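Local coordinates for protein endonuclease V (Homo sapiens, PDB 6OZE) that probably cleaves inosine-containing RNA as a metal-dependent endoribonuclease of the RNase H-like superfamily, at residues A[193-198]-A[221-226]; A[185-190]-A[207-212]; A[159-164]-A[173-178]; A[26-29]-A[33-36]. The protein carries 4 engineered substitutions. All blocks are in the same frame, centred on the assembly; numbering follows the deposited sequence.

Contact 1: A[193-198]-A[221-226]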
loop_
_atom_site.group_PDB
_atom_site.type_symbol
_atom_site.label_atom_id
_atom_site.label_comp_id
_atom_site.label_asym_id
_atom_site.label_seq_id
_atom_site.Cartn_x
_atom_site.Cartn_y
_atom_site.Cartn_z
ATOM N N ASP A 193 3.632 -19.762 -4.163
ATOM C CA ASP A 193 3.144 -21.114 -4.414
ATOM C C ASP A 193 2.801 -21.852 -3.127
ATOM O O ASP A 193 1.944 -22.745 -3.137
ATOM C CB ASP A 193 4.192 -21.922 -5.184
ATOM C CG ASP A 193 4.209 -21.616 -6.672
ATOM O OD1 ASP A 193 3.324 -20.886 -7.158
ATOM O OD2 ASP A 193 5.125 -22.125 -7.361
ATOM N N ARG A 194 3.468 -21.521 -2.023
ATOM C CA ARG A 194 3.365 -22.306 -0.799
ATOM C C ARG A 194 2.502 -21.650 0.274
ATOM O O ARG A 194 2.543 -22.081 1.430
ATOM C CB ARG A 194 4.756 -22.634 -0.251
ATOM C CG ARG A 194 5.462 -23.764 -0.992
ATOM C CD ARG A 194 6.833 -24.050 -0.402
ATOM N NE ARG A 194 7.801 -23.008 -0.733
ATOM C CZ ARG A 194 8.561 -23.018 -1.824
ATOM N NH1 ARG A 194 8.464 -24.016 -2.691
ATOM N NH2 ARG A 194 9.416 -22.030 -2.049
ATOM N N SER A 195 1.726 -20.628 -0.072
ATOM C CA SER A 195 0.854 -19.943 0.875
ATOM C C SER A 195 -0.552 -19.897 0.300
ATOM O O SER A 195 -0.726 -19.538 -0.863
ATOM C CB SER A 195 1.331 -18.509 1.104
ATOM O OG SER A 195 1.046 -17.702 -0.027
ATOM N N THR A 196 -1.544 -20.233 1.114
ATOM C CA THR A 196 -2.922 -20.207 0.642
ATOM C C THR A 196 -3.615 -18.867 0.861
ATOM O O THR A 196 -4.603 -18.583 0.174
ATOM C CB THR A 196 -3.730 -21.335 1.297
ATOM O OG1 THR A 196 -5.117 -21.192 0.961
ATOM C CG2 THR A 196 -3.569 -21.300 2.803
ATOM N N ARG A 197 -3.114 -18.039 1.773
ATOM C CA ARG A 197 -3.786 -16.792 2.131
ATOM C C ARG A 197 -3.411 -15.699 1.134
ATOM O O ARG A 197 -2.224 -15.394 0.985
ATOM C CB ARG A 197 -3.380 -16.377 3.537
ATOM C CG ARG A 197 -4.156 -15.195 4.095
ATOM C CD ARG A 197 -3.723 -14.876 5.521
ATOM N NE ARG A 197 -3.486 -13.447 5.727
ATOM C CZ ARG A 197 -2.873 -12.935 6.791
ATOM N NH1 ARG A 197 -2.700 -11.625 6.894
ATOM N NH2 ARG A 197 -2.430 -13.733 7.752
ATOM N N PRO A 198 -4.366 -15.106 0.432
ATOM C CA PRO A 198 -4.029 -14.147 -0.621
ATOM C C PRO A 198 -3.706 -12.773 -0.050
ATOM O O PRO A 198 -3.948 -12.466 1.125
ATOM C CB PRO A 198 -5.309 -14.080 -1.460
ATOM C CG PRO A 198 -6.398 -14.390 -0.489
ATOM C CD PRO A 198 -5.816 -15.367 0.508
ATOM N N ARG A 221 8.898 -12.371 -3.802
ATOM C CA ARG A 221 9.834 -13.469 -3.621
ATOM C C ARG A 221 9.333 -14.422 -2.545
ATOM O O ARG A 221 9.459 -15.647 -2.673
ATOM C CB ARG A 221 11.195 -12.878 -3.229
ATOM C CG ARG A 221 12.285 -13.876 -2.908
ATOM C CD ARG A 221 13.599 -13.148 -2.641
ATOM N NE ARG A 221 14.131 -12.534 -3.856
ATOM C CZ ARG A 221 14.968 -11.502 -3.876
ATOM N NH1 ARG A 221 15.371 -10.944 -2.743
ATOM N NH2 ARG A 221 15.395 -11.018 -5.036
ATOM N N PHE A 222 8.753 -13.869 -1.489
ATOM C CA PHE A 222 8.003 -14.561 -0.456
ATOM C C PHE A 222 6.540 -14.133 -0.581
ATOM O O PHE A 222 6.143 -13.511 -1.573
ATOM C CB PHE A 222 8.639 -14.252 0.908
ATOM C CG PHE A 222 10.109 -14.560 0.969
ATOM C CD1 PHE A 222 10.550 -15.862 1.158
ATOM C CD2 PHE A 222 11.054 -13.554 0.824
ATOM C CE1 PHE A 222 11.907 -16.152 1.213
ATOM C CE2 PHE A 222 12.409 -13.837 0.875
ATOM C CZ PHE A 222 12.836 -15.140 1.072
ATOM N N ARG A 223 5.721 -14.451 0.427
ATOM C CA ARG A 223 4.307 -14.096 0.324
ATOM C C ARG A 223 4.110 -12.583 0.338
ATOM O O ARG A 223 3.317 -12.042 -0.437
ATOM C CB ARG A 223 3.484 -14.778 1.422
ATOM C CG ARG A 223 1.990 -14.489 1.319
ATOM C CD ARG A 223 1.231 -14.842 2.599
ATOM N NE ARG A 223 -0.072 -14.176 2.638
ATOM C CZ ARG A 223 -0.424 -13.254 3.526
ATOM N NH1 ARG A 223 0.422 -12.885 4.481
ATOM N NH2 ARG A 223 -1.631 -12.705 3.469
ATOM N N ILE A 224 4.825 -11.872 1.199
ATOM C CA ILE A 224 4.715 -10.413 1.232
ATOM C C ILE A 224 5.649 -9.831 0.172
ATOM O O ILE A 224 6.853 -10.136 0.193
ATOM C CB ILE A 224 5.084 -9.903 2.617
ATOM C CG1 ILE A 224 4.232 -10.601 3.674
ATOM C CG2 ILE A 224 4.938 -8.379 2.686
ATOM C CD1 ILE A 224 2.747 -10.399 3.478
ATOM N N PRO A 225 5.150 -8.984 -0.736
ATOM C CA PRO A 225 6.010 -8.418 -1.784
ATOM C C PRO A 225 7.229 -7.734 -1.192
ATOM O O PRO A 225 7.151 -7.084 -0.152
ATOM C CB PRO A 225 5.100 -7.412 -2.495
ATOM C CG PRO A 225 3.705 -7.859 -2.170
ATOM C CD PRO A 225 3.761 -8.505 -0.823
ATOM N N GLU A 226 8.368 -7.910 -1.863
ATOM C CA GLU A 226 9.658 -7.471 -1.326
ATOM C C GLU A 226 9.692 -6.023 -0.863
ATOM O O GLU A 226 10.203 -5.774 0.240
ATOM C CB GLU A 226 10.778 -7.791 -2.325
ATOM C CG GLU A 226 11.379 -9.180 -2.149
ATOM C CD GLU A 226 11.828 -9.434 -0.710
ATOM O OE1 GLU A 226 11.009 -9.937 0.087
ATOM O OE2 GLU A 226 12.993 -9.118 -0.368
#

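Contact 2: A[185-190]-A[207-212]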
loop_
_atom_site.group_PDB
_atom_site.type_symbol
_atom_site.label_atom_id
_atom_site.label_comp_id
_atom_site.label_asym_id
_atom_site.label_seq_id
_atom_site.Cartn_x
_atom_site.Cartn_y
_atom_site.Cartn_z
ATOM N N LEU A 185 -13.407 -3.496 -6.867
ATOM C CA LEU A 185 -12.654 -2.668 -5.935
ATOM C C LEU A 185 -11.212 -3.122 -5.786
ATOM O O LEU A 185 -10.370 -2.338 -5.321
ATOM C CB LEU A 185 -13.330 -2.743 -4.567
ATOM C CG LEU A 185 -14.798 -2.325 -4.566
ATOM C CD1 LEU A 185 -15.443 -2.624 -3.223
ATOM C CD2 LEU A 185 -14.915 -0.855 -4.901
ATOM N N GLY A 186 -10.916 -4.359 -6.151
ATOM C CA GLY A 186 -9.570 -4.870 -6.012
ATOM C C GLY A 186 -9.521 -6.305 -6.476
ATOM O O GLY A 186 -10.469 -6.814 -7.081
ATOM N N MET A 187 -8.391 -6.949 -6.198
ATOM C CA MET A 187 -8.182 -8.341 -6.559
ATOM C C MET A 187 -7.549 -9.076 -5.390
ATOM O O MET A 187 -6.695 -8.522 -4.696
ATOM C CB MET A 187 -7.234 -8.446 -7.760
ATOM C CG MET A 187 -7.667 -7.641 -8.969
ATOM S SD MET A 187 -8.895 -8.528 -9.922
ATOM C CE MET A 187 -8.018 -10.066 -10.003
ATOM N N ALA A 188 -7.953 -10.322 -5.182
ATOM C CA ALA A 188 -7.244 -11.198 -4.268
ATOM C C ALA A 188 -6.175 -11.893 -5.095
ATOM O O ALA A 188 -6.469 -12.409 -6.180
ATOM C CB ALA A 188 -8.193 -12.230 -3.651
ATOM N N LEU A 189 -4.949 -11.903 -4.596
ATOM C CA LEU A 189 -3.822 -12.419 -5.355
ATOM C C LEU A 189 -3.087 -13.448 -4.522
ATOM O O LEU A 189 -2.695 -13.174 -3.387
ATOM C CB LEU A 189 -2.846 -11.278 -5.675
ATOM C CG LEU A 189 -1.461 -11.710 -6.171
ATOM C CD1 LEU A 189 -1.560 -12.379 -7.536
ATOM C CD2 LEU A 189 -0.510 -10.506 -6.194
ATOM N N ARG A 190 -2.916 -14.646 -5.076
ATOM C CA ARG A 190 -1.991 -15.593 -4.470
ATOM C C ARG A 190 -0.581 -15.172 -4.864
ATOM O O ARG A 190 -0.219 -15.164 -6.042
ATOM C CB ARG A 190 -2.290 -17.024 -4.906
ATOM C CG ARG A 190 -1.322 -18.010 -4.272
ATOM C CD ARG A 190 -1.890 -19.420 -4.331
ATOM N NE ARG A 190 -1.025 -20.402 -3.690
ATOM C CZ ARG A 190 -1.442 -21.601 -3.288
ATOM N NH1 ARG A 190 -2.715 -21.949 -3.448
ATOM N NH2 ARG A 190 -0.597 -22.450 -2.716
ATOM N N MET A 207 -2.331 3.844 -11.612
ATOM C CA MET A 207 -2.105 2.509 -12.149
ATOM C C MET A 207 -3.450 1.827 -12.335
ATOM O O MET A 207 -4.404 2.091 -11.604
ATOM C CB MET A 207 -1.201 1.688 -11.219
ATOM C CG MET A 207 -0.555 0.464 -11.897
ATOM S SD MET A 207 1.038 0.116 -11.110
ATOM C CE MET A 207 1.742 -1.096 -12.235
ATOM N N SER A 208 -3.532 0.968 -13.347
ATOM C CA SER A 208 -4.709 0.133 -13.508
ATOM C C SER A 208 -4.628 -1.040 -12.540
ATOM O O SER A 208 -3.549 -1.423 -12.074
ATOM C CB SER A 208 -4.826 -0.382 -14.943
ATOM O OG SER A 208 -3.805 -1.338 -15.201
ATOM N N LEU A 209 -5.795 -1.587 -12.206
ATOM C CA LEU A 209 -5.823 -2.706 -11.271
ATOM C C LEU A 209 -5.104 -3.920 -11.846
ATOM O O LEU A 209 -4.338 -4.585 -11.138
ATOM C CB LEU A 209 -7.268 -3.045 -10.918
ATOM C CG LEU A 209 -7.461 -4.245 -9.986
ATOM C CD1 LEU A 209 -6.719 -4.029 -8.661
ATOM C CD2 LEU A 209 -8.940 -4.461 -9.750
ATOM N N GLU A 210 -5.313 -4.203 -13.132
ATOM C CA GLU A 210 -4.647 -5.344 -13.753
ATOM C C GLU A 210 -3.135 -5.215 -13.651
ATOM O O GLU A 210 -2.443 -6.165 -13.264
ATOM C CB GLU A 210 -5.081 -5.476 -15.216
ATOM C CG GLU A 210 -6.468 -6.067 -15.410
ATOM C CD GLU A 210 -6.942 -5.993 -16.854
ATOM O OE1 GLU A 210 -6.202 -5.446 -17.698
ATOM O OE2 GLU A 210 -8.055 -6.481 -17.141
ATOM N N ALA A 211 -2.600 -4.036 -13.974
ATOM C CA ALA A 211 -1.155 -3.836 -13.904
ATOM C C ALA A 211 -0.648 -3.886 -12.470
ATOM O O ALA A 211 0.439 -4.412 -12.206
ATOM C CB ALA A 211 -0.772 -2.504 -14.545
ATOM N N ALA A 212 -1.404 -3.309 -11.532
ATOM C CA ALA A 212 -1.009 -3.344 -10.130
ATOM C C ALA A 212 -0.881 -4.773 -9.625
ATOM O O ALA A 212 0.053 -5.093 -8.883
ATOM C CB ALA A 212 -2.037 -2.581 -9.293
#

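Contact 3: A[159-164]-A[173-178]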
loop_
_atom_site.group_PDB
_atom_site.type_symbol
_atom_site.label_atom_id
_atom_site.label_comp_id
_atom_site.label_asym_id
_atom_site.label_seq_id
_atom_site.Cartn_x
_atom_site.Cartn_y
_atom_site.Cartn_z
ATOM N N ALA A 159 -18.642 -17.550 2.592
ATOM C CA ALA A 159 -18.395 -18.849 1.974
ATOM C C ALA A 159 -17.889 -18.696 0.546
ATOM O O ALA A 159 -16.946 -19.387 0.139
ATOM C CB ALA A 159 -19.651 -19.712 2.030
ATOM N N LEU A 160 -18.493 -17.789 -0.229
ATOM C CA LEU A 160 -18.012 -17.537 -1.591
ATOM C C LEU A 160 -16.535 -17.161 -1.609
ATOM O O LEU A 160 -15.739 -17.693 -2.400
ATOM C CB LEU A 160 -18.850 -16.438 -2.243
ATOM C CG LEU A 160 -18.319 -15.897 -3.568
ATOM C CD1 LEU A 160 -18.480 -16.947 -4.648
ATOM C CD2 LEU A 160 -19.027 -14.617 -3.964
ATOM N N HIS A 161 -16.148 -16.219 -0.754
ATOM C CA HIS A 161 -14.766 -15.781 -0.724
ATOM C C HIS A 161 -13.827 -16.938 -0.414
ATOM O O HIS A 161 -12.784 -17.087 -1.056
ATOM C CB HIS A 161 -14.617 -14.668 0.315
ATOM C CG HIS A 161 -13.326 -13.929 0.201
ATOM N ND1 HIS A 161 -13.024 -13.132 -0.882
ATOM C CD2 HIS A 161 -12.242 -13.893 1.011
ATOM C CE1 HIS A 161 -11.814 -12.622 -0.724
ATOM N NE2 HIS A 161 -11.318 -13.066 0.417
ATOM N N LYS A 162 -14.199 -17.787 0.548
ATOM C CA LYS A 162 -13.335 -18.911 0.909
ATOM C C LYS A 162 -13.223 -19.947 -0.213
ATOM O O LYS A 162 -12.148 -20.522 -0.424
ATOM C CB LYS A 162 -13.809 -19.536 2.217
ATOM C CG LYS A 162 -13.636 -18.588 3.407
ATOM C CD LYS A 162 -14.242 -19.149 4.682
ATOM C CE LYS A 162 -13.965 -18.228 5.867
ATOM N NZ LYS A 162 -14.568 -16.876 5.688
ATOM N N GLU A 163 -14.312 -20.215 -0.938
ATOM C CA GLU A 163 -14.209 -21.154 -2.050
ATOM C C GLU A 163 -13.363 -20.587 -3.184
ATOM O O GLU A 163 -12.608 -21.321 -3.834
ATOM C CB GLU A 163 -15.597 -21.512 -2.546
ATOM C CG GLU A 163 -16.481 -22.213 -1.515
ATOM C CD GLU A 163 -15.971 -23.582 -1.067
ATOM O OE1 GLU A 163 -16.706 -24.256 -0.317
ATOM O OE2 GLU A 163 -14.853 -23.994 -1.446
ATOM N N LYS A 164 -13.455 -19.277 -3.429
ATOM C CA LYS A 164 -12.607 -18.694 -4.462
ATOM C C LYS A 164 -11.135 -18.779 -4.077
ATOM O O LYS A 164 -10.275 -18.973 -4.946
ATOM C CB LYS A 164 -13.067 -17.272 -4.791
ATOM C CG LYS A 164 -14.399 -17.266 -5.544
ATOM C CD LYS A 164 -15.076 -15.908 -5.498
ATOM C CE LYS A 164 -14.362 -14.901 -6.376
ATOM N NZ LYS A 164 -14.933 -13.529 -6.188
ATOM N N ASP A 173 -2.047 -16.308 -9.451
ATOM C CA ASP A 173 -3.479 -16.546 -9.586
ATOM C C ASP A 173 -4.227 -15.479 -8.801
ATOM O O ASP A 173 -3.814 -15.090 -7.705
ATOM C CB ASP A 173 -3.867 -17.917 -9.028
ATOM C CG ASP A 173 -3.401 -19.066 -9.897
ATOM O OD1 ASP A 173 -2.826 -18.830 -10.981
ATOM O OD2 ASP A 173 -3.616 -20.219 -9.485
ATOM N N SER A 174 -5.342 -15.016 -9.358
ATOM C CA SER A 174 -6.048 -13.893 -8.751
ATOM C C SER A 174 -7.528 -13.970 -9.092
ATOM O O SER A 174 -7.922 -14.603 -10.077
ATOM C CB SER A 174 -5.474 -12.550 -9.227
ATOM O OG SER A 174 -5.631 -12.414 -10.631
ATOM N N PHE A 175 -8.353 -13.339 -8.249
ATOM C CA PHE A 175 -9.775 -13.222 -8.543
ATOM C C PHE A 175 -10.280 -11.843 -8.138
ATOM O O PHE A 175 -9.715 -11.217 -7.238
ATOM C CB PHE A 175 -10.633 -14.334 -7.897
ATOM C CG PHE A 175 -10.632 -14.367 -6.379
ATOM C CD1 PHE A 175 -11.479 -13.543 -5.641
ATOM C CD2 PHE A 175 -9.856 -15.289 -5.692
ATOM C CE1 PHE A 175 -11.537 -13.630 -4.264
ATOM C CE2 PHE A 175 -9.895 -15.366 -4.302
ATOM C CZ PHE A 175 -10.731 -14.529 -3.591
ATOM N N PRO A 176 -11.312 -11.331 -8.806
ATOM C CA PRO A 176 -11.756 -9.958 -8.547
ATOM C C PRO A 176 -12.640 -9.835 -7.316
ATOM O O PRO A 176 -13.352 -10.763 -6.930
ATOM C CB PRO A 176 -12.538 -9.601 -9.818
ATOM C CG PRO A 176 -13.082 -10.925 -10.295
ATOM C CD PRO A 176 -12.011 -11.939 -9.957
ATOM N N LEU A 177 -12.570 -8.646 -6.688
ATOM C CA LEU A 177 -13.409 -8.299 -5.547
ATOM C C LEU A 177 -14.423 -7.267 -6.020
ATOM O O LEU A 177 -14.071 -6.114 -6.288
ATOM C CB LEU A 177 -12.544 -7.744 -4.413
ATOM C CG LEU A 177 -11.405 -8.698 -4.035
ATOM C CD1 LEU A 177 -10.396 -7.989 -3.130
ATOM C CD2 LEU A 177 -11.946 -9.940 -3.357
ATOM N N LEU A 178 -15.673 -7.695 -6.134
ATOM C CA LEU A 178 -16.740 -6.906 -6.725
ATOM C C LEU A 178 -17.535 -6.256 -5.601
ATOM O O LEU A 178 -18.032 -6.952 -4.708
ATOM C CB LEU A 178 -17.648 -7.836 -7.530
ATOM C CG LEU A 178 -18.495 -7.324 -8.693
ATOM C CD1 LEU A 178 -19.974 -7.259 -8.321
ATOM C CD2 LEU A 178 -17.985 -5.981 -9.158
HETATM O O HOH W 1 -15.110 -12.581 -8.462
#

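Contact 4: A[26-29]-A[33-36]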
loop_
_atom_site.group_PDB
_atom_site.type_symbol
_atom_site.label_atom_id
_atom_site.label_comp_id
_atom_site.label_asym_id
_atom_site.label_seq_id
_atom_site.Cartn_x
_atom_site.Cartn_y
_atom_site.Cartn_z
ATOM N N GLU A 26 2.135 5.454 -17.389
ATOM C CA GLU A 26 3.529 5.319 -17.792
ATOM C C GLU A 26 3.677 4.149 -18.752
ATOM O O GLU A 26 2.989 3.133 -18.611
ATOM C CB GLU A 26 4.416 5.061 -16.578
ATOM C CG GLU A 26 4.120 5.985 -15.400
ATOM C CD GLU A 26 4.229 7.449 -15.773
ATOM O OE1 GLU A 26 5.211 7.825 -16.454
ATOM O OE2 GLU A 26 3.320 8.224 -15.405
ATOM N N ALA A 27 4.585 4.300 -19.722
ATOM C CA ALA A 27 4.818 3.240 -20.696
ATOM C C ALA A 27 5.206 1.931 -20.017
ATOM O O ALA A 27 4.798 0.852 -20.465
ATOM C CB ALA A 27 5.896 3.665 -21.692
ATOM N N TRP A 28 5.988 1.999 -18.935
ATOM C CA TRP A 28 6.452 0.763 -18.309
ATOM C C TRP A 28 5.298 -0.061 -17.758
ATOM O O TRP A 28 5.399 -1.287 -17.674
ATOM C CB TRP A 28 7.514 1.026 -17.235
ATOM C CG TRP A 28 7.057 1.814 -16.028
ATOM C CD1 TRP A 28 7.264 3.147 -15.802
ATOM C CD2 TRP A 28 6.344 1.320 -14.880
ATOM N NE1 TRP A 28 6.722 3.516 -14.591
ATOM C CE2 TRP A 28 6.153 2.416 -14.003
ATOM C CE3 TRP A 28 5.852 0.063 -14.505
ATOM C CZ2 TRP A 28 5.474 2.298 -12.786
ATOM C CZ3 TRP A 28 5.183 -0.058 -13.292
ATOM C CH2 TRP A 28 5.008 1.058 -12.440
ATOM N N GLN A 29 4.191 0.588 -17.391
ATOM C CA GLN A 29 3.060 -0.132 -16.821
ATOM C C GLN A 29 2.320 -0.954 -17.859
ATOM O O GLN A 29 1.603 -1.891 -17.492
ATOM C CB GLN A 29 2.094 0.865 -16.174
ATOM C CG GLN A 29 2.693 1.626 -15.008
ATOM C CD GLN A 29 1.807 2.763 -14.574
ATOM O OE1 GLN A 29 1.311 3.519 -15.409
ATOM N NE2 GLN A 29 1.580 2.886 -13.264
ATOM N N ALA A 33 6.588 -7.281 -19.173
ATOM C CA ALA A 33 7.657 -7.460 -18.199
ATOM C C ALA A 33 8.044 -6.172 -17.498
ATOM O O ALA A 33 9.053 -6.146 -16.784
ATOM C CB ALA A 33 8.881 -8.091 -18.869
ATOM N N PHE A 34 7.238 -5.119 -17.644
ATOM C CA PHE A 34 7.513 -3.829 -17.023
ATOM C C PHE A 34 8.855 -3.267 -17.470
ATOM O O PHE A 34 9.600 -2.685 -16.670
ATOM C CB PHE A 34 7.394 -3.869 -15.494
ATOM C CG PHE A 34 6.043 -4.297 -15.011
ATOM C CD1 PHE A 34 4.938 -3.486 -15.213
ATOM C CD2 PHE A 34 5.871 -5.522 -14.383
ATOM C CE1 PHE A 34 3.685 -3.872 -14.775
ATOM C CE2 PHE A 34 4.614 -5.922 -13.941
ATOM C CZ PHE A 34 3.520 -5.092 -14.139
ATOM N N SER A 35 9.160 -3.441 -18.754
ATOM C CA SER A 35 10.343 -2.823 -19.327
ATOM C C SER A 35 10.298 -1.324 -19.079
ATOM O O SER A 35 9.286 -0.666 -19.339
ATOM C CB SER A 35 10.393 -3.096 -20.825
ATOM O OG SER A 35 11.497 -2.441 -21.414
ATOM N N GLY A 36 11.396 -0.792 -18.560
ATOM C CA GLY A 36 11.480 0.598 -18.201
ATOM C C GLY A 36 11.289 0.861 -16.722
ATOM O O GLY A 36 11.607 1.964 -16.255
#

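Contact 1: A[193-198]-A[221-226]
R223 reaches out of segment 221-226 and grips the backbone at R197 and P198 with two N-H donors, NE and NH2, of its guanidinium group. Its NE gives the stronger hydrogen bond, to R197 O at 3.0 Å and nearly straight, 162° at the hydrogen; the carbonyl oxygen lies close to the guanidinium plane, yet the donor stands above the carbonyl plane. NH2 adds a weak bond to P198 O, 3.3 Å away. An arginine suits this place because a long chain ending in several N-H groups can reach two successive carbonyls, and with CG anti to the backbone N (chi1 -177°) it runs extended from CG to NE toward them. The loops joined here belong to an RNase H-like fold: 193-198 connects the antiparallel neighbour strands 184-189 and 199-205, while 221-226 leads into helix 226-242, with P225 at its N-cap. The R197 side chain lies across the R223 guanidinium, the two planes 57° apart. R197 NE and R223 NH2, both donors, come within 3.0 Å, a proximity probably tolerated because carbonyl oxygens draw the charges: R197 NH1 is bonded to K147 O. Farther back, the aliphatic part of R223 rests on S195, whose OG, in the conformer described, is 3.6 Å from R223 CG; a small serine allows the loop this close approach. R223 also touches L199, and I165 of helix 159-167 packs on P198.

Contact 2: A[185-190]-A[207-212]
The first turn of helix 209-218 settles on strand 184-189 of the central sheet where L209 meets M187 and G186. The contact is wholly apolar. Both methyls of L209 take part: CD2 comes to 3.5 Å from M187 CG and 3.8 Å from G186 C, while CD1 sits 4.0 Å from G186 CA. The leucine is aimed down at the strand because its CG is anti to the backbone N (chi1 177°), and the branched end then straddles the M187 methylene. M187, in the conformer described, touches mainly through CG; the bends at its second and third torsions fold the rest of the chain, and SD comes only to 4.1 Å from L209 CD2. A flexible methionine fits such a spot, since its chain can fold to the shape of its neighbours, here also V213 of the same helix and P176 of the neighbouring strand 174-178. G186 has no side chain, and the L209 methyls lie against its main chain. Replacing L209 with an alanine would probably open a gap over G186 and M187 and let the methionine chain move. The helix start that holds L209 in place is capped by S208: its OG accepts from A211 N at 3.2 Å, and D24 OD2 is a further hydrogen-bonding partner of that hydroxyl. L209 also touches V203, so it bridges strands 184-189 and 199-205. Apolar side chains of a helix laid against the face of a central mixed sheet are characteristic of the RNase H-like α/β fold.

Contact 3: A[159-164]-A[173-178]
K164 lies over one face of the F175 ring, its CB 3.7 Å from the ring centroid and almost on the ring normal, a CH-pi contact. In the conformer described the lysine bends at its third torsion, bringing CE to 3.3 Å from F175 CD1 and NZ to P176 O, with a weak hydrogen bond at 3.3 Å. A lysine serves both needs, apolar along its length and charged at its tip. H161 comes to the ring's edge: its CE1 is 3.6 Å from F175 CZ, the planes inclined at 74°. L177 CD2 lies at the edge of the imidazole, near the ring plane, 3.8 Å from H161 CE1, while H161 NE2 is hydrogen-bonded to Y200 OH. F175 CG stands between its backbone N and carbonyl carbon (chi1 63°), which projects the ring toward the helix. A serine in place of F175 would probably deprive K164 and H161 of the surface they pack on and open a gap beneath the helix. Helix 159-167 thus lies nearly antiparallel over outermost strand 174-178, segment axes 10.5 Å apart, with F175 also touching A188 of the adjoining strand and L168 beyond the helix.

Contact 4: A[26-29]-A[33-36]
W28 meets the returning chain first at CB, which lies 3.2 Å from S35 O and 3.8 Å from G36 C. From there its CG is turned between the backbone N and the carbonyl carbon (chi1 64°), and the indole rises beside F34. CE3 is 3.7 Å from F34 CD1, which stands at the edge of the indole, near its plane; CZ3 carries on past the same atom to meet the methyl end of M207. One face of the indole is covered near its rim by Q29 CG, 3.3 Å above the plane. A broad, flat ring suits this place, since it can meet F34 at its edge, M207 near its tip and Q29 over a face at once. These residues lie in the loop between helix 3-17 and strand 39-47, the first strand in sequence of the RNase H-like sheet: a 3-10 segment at 27-29, then a reversal in which F34 takes a left-handed backbone conformation. The W28 carbonyl faces the reversal, its O 3.3 Å from F34 CD1 and 3.4 Å from F34 CA, the latter a CA-H...O contact. G36 is needed as glycine, since a side-chain carbon would press on W28 CB and jam against the preceding carbonyl. D31 OD2 accepts from both A33 N and S35 N, pinning the turn. Just beyond it, L37 and Q38 belong, with F64, to a bound sodium site. Within 26-29, Q29 OE1 accepts from E26 N at 2.9 Å, and it also takes a bond from T25 N.

In the fold
Along the chain contact 4 comes first, then contact 3, after which contacts 2 and 1 interlock, their segments alternating. Contacts 2 and 3 share a sheet edge: strands 184-189 and 174-178 are antiparallel neighbours, joined by backbone bonds, and carry helices 209-218 and 159-167 respectively. Contact 1, its centre about 15 Å from that of contact 2, continues from the same strand into its connecting loop, where S195 and P198 pack on R190 and L189. Contact 4 lies about 28 Å from contact 3, centre to centre, but touches contact 2 through M207 and A211. The N-terminal turn, late helices and sheet edge therefore form one continuous body within the endonuclease V family region.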